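Local structure of D-aminopeptidase (Bacillus subtilis, 1HI9) at residues L3-D8 / Y41-A46; F47-T52 / F200-K205; M150-D155 / R192-K197. The protein hydrolyses peptides to release N-terminal D-amino acids, as a zinc-dependent aminopeptidase whose ten subunits enclose the active sites in a central chamber. All coordinates share one frame; numbering follows the deposited sequence.

Interaction 1 (L3-D8 / Y41-A46); sequences LYMSVD and YCIAEA. With ZN (zinc ion), chain F; ZN (zinc ion), chain G.
Met-5 reaches from strand 2-7 to Cys-42 and Ile-43 on helix 28-48, within the first beta-alpha-beta crossover of the chain: the helix links this strand to its parallel neighbour 53-58. The tight part of the contact is small and wholly apolar. Met-5 runs out extended through chi2 and then bends at its thioether (chi3 67°), which sends the methyl to one helix residue while the sulfur stays on the next. Met-5 SD lies 3.8 Å from Ile-43 CG1, the two side chains crossing obliquely, and Met-5 CE comes to 4.1 Å from Cys-42 CB. Ile-43 offers its longer branch because CG1 stands beside the backbone N (chi1 -62°), whereas Cys-42 is met at its CB and not at the sulfur. Leu-3 and Ala-46 also face across the interface but are more widely spaced. Val-54 and Val-56 of strand 53-58 and Leu-99 and Leu-101 of strand 97-103 add to the buried apolar layer.

The other flank of the helix is looser and nearer to solvent. Ala-44 is exposed there, and Tyr-41 and Glu-45 are partly so, although both of these also rest on helix 187-203 through Arg-190, Thr-195 and Ala-199.

Beyond the C-terminal end of strand 2-7, Asp-8 leaves the packing layer altogether and enters the dinuclear zinc site. Its carboxylate bridges the metals. Asp-8 OD2 binds the zinc shared with His-104 and Glu-133 at 2.0 Å, and Asp-8 OD1 binds the zinc shared with Glu-10 and His-60 at 2.3 Å. Both zinc ions also share one water, whose oxygen lies 2.1 Å from the first zinc and 2.5 Å from the second.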
loop_
_atom_site.group_PDB
_atom_site.type_symbol
_atom_site.label_atom_id
_atom_site.label_comp_id
_atom_site.label_asym_id
_atom_site.label_seq_id
_atom_site.Cartn_x
_atom_site.Cartn_y
_atom_site.Cartn_z
ATOM N N LEU A 3 -13.078 4.148 -46.393
ATOM C CA LEU A 3 -13.953 3.543 -45.408
ATOM C C LEU A 3 -13.530 3.985 -44.002
ATOM O O LEU A 3 -12.346 3.979 -43.663
ATOM C CB LEU A 3 -13.900 2.019 -45.548
ATOM C CG LEU A 3 -14.821 1.114 -44.717
ATOM C CD1 LEU A 3 -14.198 0.871 -43.376
ATOM C CD2 LEU A 3 -16.203 1.730 -44.577
ATOM N N TYR A 4 -14.509 4.397 -43.199
ATOM C CA TYR A 4 -14.260 4.841 -41.832
ATOM C C TYR A 4 -14.624 3.752 -40.836
ATOM O O TYR A 4 -15.695 3.147 -40.929
ATOM C CB TYR A 4 -15.092 6.071 -41.499
ATOM C CG TYR A 4 -14.830 6.605 -40.103
ATOM C CD1 TYR A 4 -13.716 7.414 -39.844
ATOM C CD2 TYR A 4 -15.682 6.291 -39.041
ATOM C CE1 TYR A 4 -13.458 7.902 -38.559
ATOM C CE2 TYR A 4 -15.432 6.770 -37.753
ATOM C CZ TYR A 4 -14.323 7.576 -37.520
ATOM O OH TYR A 4 -14.093 8.086 -36.261
ATOM N N MET A 5 -13.746 3.526 -39.863
ATOM C CA MET A 5 -13.985 2.510 -38.845
ATOM C C MET A 5 -13.907 3.050 -37.422
ATOM O O MET A 5 -12.948 3.716 -37.044
ATOM C CB MET A 5 -12.988 1.359 -38.986
ATOM C CG MET A 5 -13.423 0.264 -39.935
ATOM S SD MET A 5 -12.252 -1.113 -39.997
ATOM C CE MET A 5 -12.419 -1.797 -38.371
ATOM N N SER A 6 -14.939 2.763 -36.640
ATOM C CA SER A 6 -14.984 3.169 -35.246
ATOM C C SER A 6 -14.962 1.859 -34.486
ATOM O O SER A 6 -15.866 1.035 -34.641
ATOM C CB SER A 6 -16.268 3.926 -34.934
ATOM O OG SER A 6 -16.352 4.215 -33.549
ATOM N N VAL A 7 -13.928 1.656 -33.674
ATOM C CA VAL A 7 -13.816 0.414 -32.924
ATOM C C VAL A 7 -13.918 0.577 -31.410
ATOM O O VAL A 7 -13.080 1.230 -30.787
ATOM C CB VAL A 7 -12.482 -0.311 -33.229
ATOM C CG1 VAL A 7 -12.529 -1.730 -32.675
ATOM C CG2 VAL A 7 -12.225 -0.327 -34.728
ATOM N N ASP A 8 -14.951 -0.033 -30.832
ATOM C CA ASP A 8 -15.168 -0.015 -29.391
ATOM C C ASP A 8 -14.680 -1.372 -28.875
ATOM O O ASP A 8 -14.239 -2.213 -29.663
ATOM C CB ASP A 8 -16.658 0.164 -29.083
ATOM C CG ASP A 8 -16.901 0.907 -27.786
ATOM O OD1 ASP A 8 -15.935 1.150 -27.038
ATOM O OD2 ASP A 8 -18.066 1.249 -27.508
ATOM N N TYR A 41 -9.461 -8.230 -39.290
ATOM C CA TYR A 41 -10.302 -9.017 -40.185
ATOM C C TYR A 41 -11.107 -8.092 -41.097
ATOM O O TYR A 41 -11.158 -8.293 -42.312
ATOM C CB TYR A 41 -11.248 -9.923 -39.399
ATOM C CG TYR A 41 -10.583 -11.143 -38.818
ATOM C CD1 TYR A 41 -10.423 -11.277 -37.446
ATOM C CD2 TYR A 41 -10.146 -12.180 -39.641
ATOM C CE1 TYR A 41 -9.855 -12.416 -36.898
ATOM C CE2 TYR A 41 -9.570 -13.327 -39.103
ATOM C CZ TYR A 41 -9.430 -13.441 -37.725
ATOM O OH TYR A 41 -8.888 -14.577 -37.165
ATOM N N CYS A 42 -11.715 -7.063 -40.513
ATOM C CA CYS A 42 -12.511 -6.120 -41.295
ATOM C C CYS A 42 -11.661 -5.278 -42.233
ATOM O O CYS A 42 -12.031 -5.048 -43.386
ATOM C CB CYS A 42 -13.318 -5.209 -40.370
ATOM S SG CYS A 42 -14.522 -6.108 -39.355
ATOM N N ILE A 43 -10.526 -4.808 -41.738
ATOM C CA ILE A 43 -9.631 -4.008 -42.551
ATOM C C ILE A 43 -9.161 -4.809 -43.770
ATOM O O ILE A 43 -9.209 -4.318 -44.895
ATOM C CB ILE A 43 -8.405 -3.562 -41.734
ATOM C CG1 ILE A 43 -8.861 -2.692 -40.559
ATOM C CG2 ILE A 43 -7.441 -2.771 -42.613
ATOM C CD1 ILE A 43 -7.766 -2.410 -39.533
ATOM N N ALA A 44 -8.714 -6.040 -43.535
ATOM C CA ALA A 44 -8.238 -6.907 -44.600
ATOM C C ALA A 44 -9.310 -7.090 -45.651
ATOM O O ALA A 44 -9.046 -6.973 -46.844
ATOM C CB ALA A 44 -7.835 -8.255 -44.040
ATOM N N GLU A 45 -10.531 -7.371 -45.214
ATOM C CA GLU A 45 -11.614 -7.569 -46.158
ATOM C C GLU A 45 -12.029 -6.266 -46.816
ATOM O O GLU A 45 -12.539 -6.264 -47.932
ATOM C CB GLU A 45 -12.815 -8.219 -45.471
ATOM C CG GLU A 45 -13.908 -8.629 -46.440
ATOM C CD GLU A 45 -13.348 -9.334 -47.667
ATOM O OE1 GLU A 45 -12.487 -10.230 -47.500
ATOM O OE2 GLU A 45 -13.773 -8.997 -48.792
ATOM N N ALA A 46 -11.810 -5.152 -46.131
ATOM C CA ALA A 46 -12.167 -3.852 -46.695
ATOM C C ALA A 46 -11.325 -3.598 -47.935
ATOM O O ALA A 46 -11.850 -3.245 -48.991
ATOM C CB ALA A 46 -11.933 -2.744 -45.672
HETATM ZN ZN ZN F . -19.109 2.031 -25.971
HETATM ZN ZN ZN G . -16.317 1.202 -24.786
HETATM O O HOH W 1 -18.026 3.071 -24.502
#

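Interaction 2 (F47-T52 / F200-K205); sequences FNSGCT and FALQNK
Leu-202 enters the angle between Ser-49 and Cys-51, and its forked end supplies the apolar contact between the two segments. Leu-202 CD1 presses on the serine through its carbon, with Ser-49 CB 3.5 Å away. The sulfur of Cys-51 sits across the fork, at 3.8 Å from Leu-202 CD2 and 3.9 Å from Leu-202 CD1, so that both methyls share it. A chi1 of -77° places CG of the leucine beside its own backbone N, and from there the two methyls extend toward the 47-52 turn. Met-1 touches both Cys-51 and Leu-202, while Leu-149 of strand 148-152 lies against the leucine from the sheet.

The side-chain hydrogen bonds of Ser-49 and Lys-205 are made on their own sides of the interface. Ser-49 OG is engaged with Glu-45 OE2, one turn earlier in the last part of helix 28-48, and the same carboxylate oxygen receives Asn-48 ND2. On the other side Lys-205 folds back, and its NZ donates to Leu-202 O at 2.9 Å. The C=O...N angle is 159°, with the donor tilted somewhat from the carbonyl plane. The positive ammonium group would be expected to be stabilised at the negative, C-terminal end of the helix.

Within 200-205, Asn-204 CB stands 3.7 Å above one face of the Phe-200 ring, offset toward the rim, where the chain leaves the helix.

The backbone explains why Ser-49 and Cys-51 can flank one side chain. Between them Gly-50, with a phi of 110°, reverses the chain, and its N bonds to Phe-47 O while Cys-51 N returns to Ala-46 O. This is a Schellman motif with Gly-50 as the C-prime residue, here terminating helix 28-48 just before strand 53-58 of the alpha/beta fold.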
loop_
_atom_site.group_PDB
_atom_site.type_symbol
_atom_site.label_atom_id
_atom_site.label_comp_id
_atom_site.label_asym_id
_atom_site.label_seq_id
_atom_site.Cartn_x
_atom_site.Cartn_y
_atom_site.Cartn_z
ATOM N N PHE A 47 -10.014 -3.766 -47.789
ATOM C CA PHE A 47 -9.085 -3.572 -48.893
ATOM C C PHE A 47 -9.362 -4.602 -49.977
ATOM O O PHE A 47 -9.393 -4.272 -51.163
ATOM C CB PHE A 47 -7.642 -3.716 -48.407
ATOM C CG PHE A 47 -7.154 -2.546 -47.604
ATOM C CD1 PHE A 47 -6.627 -2.729 -46.332
ATOM C CD2 PHE A 47 -7.196 -1.264 -48.130
ATOM C CE1 PHE A 47 -6.153 -1.651 -45.596
ATOM C CE2 PHE A 47 -6.724 -0.182 -47.399
ATOM C CZ PHE A 47 -6.200 -0.378 -46.129
ATOM N N ASN A 48 -9.572 -5.847 -49.565
ATOM C CA ASN A 48 -9.845 -6.921 -50.503
ATOM C C ASN A 48 -11.101 -6.647 -51.309
ATOM O O ASN A 48 -11.275 -7.205 -52.389
ATOM C CB ASN A 48 -10.004 -8.250 -49.765
ATOM C CG ASN A 48 -10.308 -9.400 -50.702
ATOM O OD1 ASN A 48 -9.551 -9.670 -51.638
ATOM N ND2 ASN A 48 -11.415 -10.088 -50.456
ATOM N N SER A 49 -11.974 -5.790 -50.787
ATOM C CA SER A 49 -13.217 -5.471 -51.472
ATOM C C SER A 49 -13.166 -4.183 -52.282
ATOM O O SER A 49 -14.205 -3.663 -52.694
ATOM C CB SER A 49 -14.381 -5.400 -50.477
ATOM O OG SER A 49 -14.789 -6.696 -50.070
ATOM N N GLY A 50 -11.965 -3.659 -52.506
ATOM C CA GLY A 50 -11.841 -2.453 -53.301
ATOM C C GLY A 50 -11.435 -1.181 -52.586
ATOM O O GLY A 50 -10.857 -0.287 -53.205
ATOM N N CYS A 51 -11.733 -1.079 -51.294
ATOM C CA CYS A 51 -11.376 0.122 -50.544
ATOM C C CYS A 51 -9.900 0.477 -50.704
ATOM O O CYS A 51 -9.022 -0.385 -50.636
ATOM C CB CYS A 51 -11.719 -0.054 -49.057
ATOM S SG CYS A 51 -13.501 -0.194 -48.726
ATOM N N THR A 52 -9.641 1.760 -50.927
ATOM C CA THR A 52 -8.282 2.260 -51.108
ATOM C C THR A 52 -7.728 2.879 -49.831
ATOM O O THR A 52 -6.515 3.048 -49.687
ATOM C CB THR A 52 -8.241 3.326 -52.212
ATOM O OG1 THR A 52 -9.193 4.358 -51.912
ATOM C CG2 THR A 52 -8.567 2.700 -53.567
ATOM N N PHE A 200 -20.138 -8.411 -47.720
ATOM C CA PHE A 200 -21.513 -8.162 -48.117
ATOM C C PHE A 200 -21.909 -6.708 -47.908
ATOM O O PHE A 200 -22.580 -6.113 -48.754
ATOM C CB PHE A 200 -22.473 -9.048 -47.324
ATOM C CG PHE A 200 -23.910 -8.904 -47.750
ATOM C CD1 PHE A 200 -24.396 -9.602 -48.856
ATOM C CD2 PHE A 200 -24.766 -8.032 -47.076
ATOM C CE1 PHE A 200 -25.708 -9.430 -49.285
ATOM C CE2 PHE A 200 -26.081 -7.853 -47.496
ATOM C CZ PHE A 200 -26.555 -8.552 -48.602
ATOM N N ALA A 201 -21.495 -6.142 -46.781
ATOM C CA ALA A 201 -21.825 -4.762 -46.457
ATOM C C ALA A 201 -21.298 -3.784 -47.496
ATOM O O ALA A 201 -21.996 -2.851 -47.881
ATOM C CB ALA A 201 -21.275 -4.401 -45.081
ATOM N N LEU A 202 -20.066 -3.999 -47.947
ATOM C CA LEU A 202 -19.461 -3.113 -48.930
ATOM C C LEU A 202 -20.103 -3.210 -50.314
ATOM O O LEU A 202 -20.192 -2.213 -51.034
ATOM C CB LEU A 202 -17.955 -3.382 -49.027
ATOM C CG LEU A 202 -17.110 -2.798 -47.890
ATOM C CD1 LEU A 202 -15.715 -3.359 -47.932
ATOM C CD2 LEU A 202 -17.089 -1.293 -48.007
ATOM N N GLN A 203 -20.563 -4.399 -50.687
ATOM C CA GLN A 203 -21.182 -4.568 -51.995
ATOM C C GLN A 203 -22.671 -4.248 -51.981
ATOM O O GLN A 203 -23.266 -3.993 -53.025
ATOM C CB GLN A 203 -20.981 -5.993 -52.505
ATOM C CG GLN A 203 -21.591 -7.040 -51.614
ATOM C CD GLN A 203 -21.539 -8.424 -52.225
ATOM O OE1 GLN A 203 -22.187 -8.689 -53.241
ATOM N NE2 GLN A 203 -20.760 -9.321 -51.609
ATOM N N ASN A 204 -23.271 -4.254 -50.796
ATOM C CA ASN A 204 -24.694 -3.969 -50.668
ATOM C C ASN A 204 -24.894 -2.540 -50.167
ATOM O O ASN A 204 -26.003 -2.144 -49.805
ATOM C CB ASN A 204 -25.317 -4.974 -49.693
ATOM C CG ASN A 204 -26.829 -5.035 -49.793
ATOM O OD1 ASN A 204 -27.544 -4.697 -48.845
ATOM N ND2 ASN A 204 -27.328 -5.475 -50.945
ATOM N N LYS A 205 -23.813 -1.765 -50.176
ATOM C CA LYS A 205 -23.826 -0.385 -49.692
ATOM C C LYS A 205 -24.900 0.532 -50.258
ATOM O O LYS A 205 -25.398 1.422 -49.563
ATOM C CB LYS A 205 -22.456 0.263 -49.910
ATOM C CG LYS A 205 -21.950 0.250 -51.343
ATOM C CD LYS A 205 -20.657 1.058 -51.454
ATOM C CE LYS A 205 -20.066 0.989 -52.853
ATOM N NZ LYS A 205 -19.603 -0.389 -53.196
#

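Interaction 3 (M150-D155 / R192-K197); sequences MVAGDD and RLLTEK
Leu-194 meets Ala-152 and Met-150 with a single methyl. Leu-194 CD2 lies 3.8 Å from Ala-152 CB and 4.1 Å from Met-150 CE, and the methionine and leucine side chains cross at about a right angle. The sulfur of Met-150 has a different partner. It sits against the helix backbone at Lys-197, with Met-150 SD 3.8 Å from both C and O of Lys-197 and 4.2 Å from its CB. Met-150 gets there by extending straight off the strand, its CG opposite the backbone N (chi1 -171°), before the chain bends at chi3 to bring CE back toward Leu-194. Lys-197 contributes the root of its side chain, which then turns away at chi2 and makes a weak hydrogen bond from NZ to Thr-170 O.

These side chains belong to the layer between helix 187-203 and the mixed central sheet of the alpha/beta fold. Residues 192-197 of the helix run nearly antiparallel to strand 150-152 (170°), with the two axes 10.3 Å apart at closest approach. Thr-198 and Ala-201, further along the helix, also pack on Met-150. On the sheet, Leu-99 and Leu-101 of strand 97-103 flank Met-150 and Ala-152 respectively, and Val-173 touches Leu-194.

Past Ala-152 the chain turns a corner at Gly-153. Asp-154 then takes the N-cap position of helix 155-162, its OD1 accepting from Ala-157 N and its OD2 hydrogen-bonded to Thr-176 OG1. Asp-155 OD1 accepts from Thr-176 N, which ties the turn to strand 169-176. The side chain of Ala-152 is about 10 Å from that of the zinc ligand Asp-8.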
loop_
_atom_site.group_PDB
_atom_site.type_symbol
_atom_site.label_atom_id
_atom_site.label_comp_id
_atom_site.label_asym_id
_atom_site.label_seq_id
_atom_site.Cartn_x
_atom_site.Cartn_y
_atom_site.Cartn_z
ATOM N N MET A 150 -22.082 -1.176 -41.878
ATOM C CA MET A 150 -22.045 -2.356 -41.028
ATOM C C MET A 150 -21.848 -2.012 -39.555
ATOM O O MET A 150 -21.227 -1.008 -39.215
ATOM C CB MET A 150 -20.903 -3.261 -41.490
ATOM C CG MET A 150 -20.863 -4.631 -40.846
ATOM S SD MET A 150 -19.392 -5.516 -41.369
ATOM C CE MET A 150 -18.798 -6.156 -39.810
ATOM N N VAL A 151 -22.379 -2.869 -38.694
ATOM C CA VAL A 151 -22.256 -2.713 -37.255
ATOM C C VAL A 151 -22.021 -4.107 -36.676
ATOM O O VAL A 151 -22.823 -5.011 -36.901
ATOM C CB VAL A 151 -23.547 -2.109 -36.635
ATOM C CG1 VAL A 151 -23.449 -2.102 -35.115
ATOM C CG2 VAL A 151 -23.757 -0.684 -37.140
ATOM N N ALA A 152 -20.913 -4.283 -35.956
ATOM C CA ALA A 152 -20.588 -5.568 -35.348
ATOM C C ALA A 152 -20.518 -5.437 -33.835
ATOM O O ALA A 152 -20.137 -4.392 -33.301
ATOM C CB ALA A 152 -19.269 -6.082 -35.883
ATOM N N GLY A 153 -20.891 -6.507 -33.147
ATOM C CA GLY A 153 -20.880 -6.509 -31.697
ATOM C C GLY A 153 -21.682 -7.707 -31.234
ATOM O O GLY A 153 -21.662 -8.752 -31.888
ATOM N N ASP A 154 -22.382 -7.581 -30.114
ATOM C CA ASP A 154 -23.196 -8.686 -29.628
ATOM C C ASP A 154 -24.535 -8.673 -30.372
ATOM O O ASP A 154 -24.799 -7.779 -31.174
ATOM C CB ASP A 154 -23.434 -8.562 -28.118
ATOM C CG ASP A 154 -24.427 -7.452 -27.763
ATOM O OD1 ASP A 154 -24.313 -6.338 -28.304
ATOM O OD2 ASP A 154 -25.306 -7.704 -26.934
ATOM N N ASP A 155 -25.376 -9.666 -30.103
ATOM C CA ASP A 155 -26.667 -9.761 -30.757
ATOM C C ASP A 155 -27.553 -8.572 -30.437
ATOM O O ASP A 155 -28.317 -8.151 -31.290
ATOM C CB ASP A 155 -27.367 -11.061 -30.355
ATOM C CG ASP A 155 -27.690 -11.127 -28.856
ATOM O OD1 ASP A 155 -26.772 -10.903 -28.025
ATOM O OD2 ASP A 155 -28.864 -11.418 -28.529
ATOM N N ARG A 192 -14.397 -15.298 -39.691
ATOM C CA ARG A 192 -15.085 -15.595 -40.938
ATOM C C ARG A 192 -16.340 -14.742 -41.004
ATOM O O ARG A 192 -16.586 -14.061 -42.000
ATOM C CB ARG A 192 -15.471 -17.069 -41.002
ATOM C CG ARG A 192 -14.308 -18.025 -40.907
ATOM C CD ARG A 192 -14.850 -19.443 -40.956
ATOM N NE ARG A 192 -13.902 -20.350 -40.364
ATOM C CZ ARG A 192 -14.058 -21.204 -39.356
ATOM N NH1 ARG A 192 -15.192 -21.376 -38.685
ATOM N NH2 ARG A 192 -12.991 -21.900 -39.019
ATOM N N LEU A 193 -17.124 -14.777 -39.929
ATOM C CA LEU A 193 -18.349 -14.000 -39.860
ATOM C C LEU A 193 -18.081 -12.545 -40.229
ATOM O O LEU A 193 -18.763 -11.975 -41.084
ATOM C CB LEU A 193 -18.952 -14.078 -38.457
ATOM C CG LEU A 193 -20.254 -13.275 -38.267
ATOM C CD1 LEU A 193 -21.300 -13.745 -39.282
ATOM C CD2 LEU A 193 -20.775 -13.448 -36.849
ATOM N N LEU A 194 -17.081 -11.949 -39.591
ATOM C CA LEU A 194 -16.737 -10.554 -39.856
ATOM C C LEU A 194 -16.288 -10.365 -41.301
ATOM O O LEU A 194 -16.658 -9.387 -41.950
ATOM C CB LEU A 194 -15.638 -10.091 -38.893
ATOM C CG LEU A 194 -16.055 -9.998 -37.410
ATOM C CD1 LEU A 194 -14.836 -9.825 -36.515
ATOM C CD2 LEU A 194 -17.014 -8.837 -37.240
ATOM N N THR A 195 -15.492 -11.310 -41.800
ATOM C CA THR A 195 -15.004 -11.256 -43.172
ATOM C C THR A 195 -16.159 -11.262 -44.176
ATOM O O THR A 195 -16.228 -10.406 -45.062
ATOM C CB THR A 195 -14.078 -12.443 -43.476
ATOM O OG1 THR A 195 -12.951 -12.390 -42.598
ATOM C CG2 THR A 195 -13.589 -12.383 -44.925
ATOM N N GLU A 196 -17.062 -12.230 -44.031
ATOM C CA GLU A 196 -18.217 -12.344 -44.920
ATOM C C GLU A 196 -19.110 -11.112 -44.804
ATOM O O GLU A 196 -19.463 -10.494 -45.808
ATOM C CB GLU A 196 -19.040 -13.588 -44.575
ATOM C CG GLU A 196 -18.225 -14.865 -44.442
ATOM C CD GLU A 196 -19.066 -16.057 -43.984
ATOM O OE1 GLU A 196 -19.910 -15.877 -43.070
ATOM O OE2 GLU A 196 -18.875 -17.173 -44.529
ATOM N N LYS A 197 -19.463 -10.755 -43.574
ATOM C CA LYS A 197 -20.321 -9.606 -43.339
ATOM C C LYS A 197 -19.737 -8.305 -43.880
ATOM O O LYS A 197 -20.459 -7.470 -44.420
ATOM C CB LYS A 197 -20.602 -9.474 -41.845
ATOM C CG LYS A 197 -21.474 -10.581 -41.292
ATOM C CD LYS A 197 -22.926 -10.430 -41.730
ATOM C CE LYS A 197 -23.797 -11.485 -41.064
ATOM N NZ LYS A 197 -25.247 -11.258 -41.325
#

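How the interactions relate
All three contacts lie on one side of the chain's centre. Interaction 1 is built from buried residues alone, while interactions 2 and 3 each include a partly exposed residue at the margin, Ser-49 and Lys-197. Interactions 1 and 3 are strand-to-helix packing against the same sheet, each led by a methionine; interaction 2, farther from the centre, joins the C-terminal ends of the two helices the others use, and adds helix-ending hydrogen bonds. Helices 28-48 and 187-203 also touch directly: Glu-45 CG lies 3.2 Å from Thr-195 O, and Cys-42 SG is 4.2 Å from Leu-194 CB. Ala-46 CA meets Leu-202 CD1, and Met-150 CB meets Ala-201 CB, at 3.8 Å. Interaction 1 alone includes a zinc ligand.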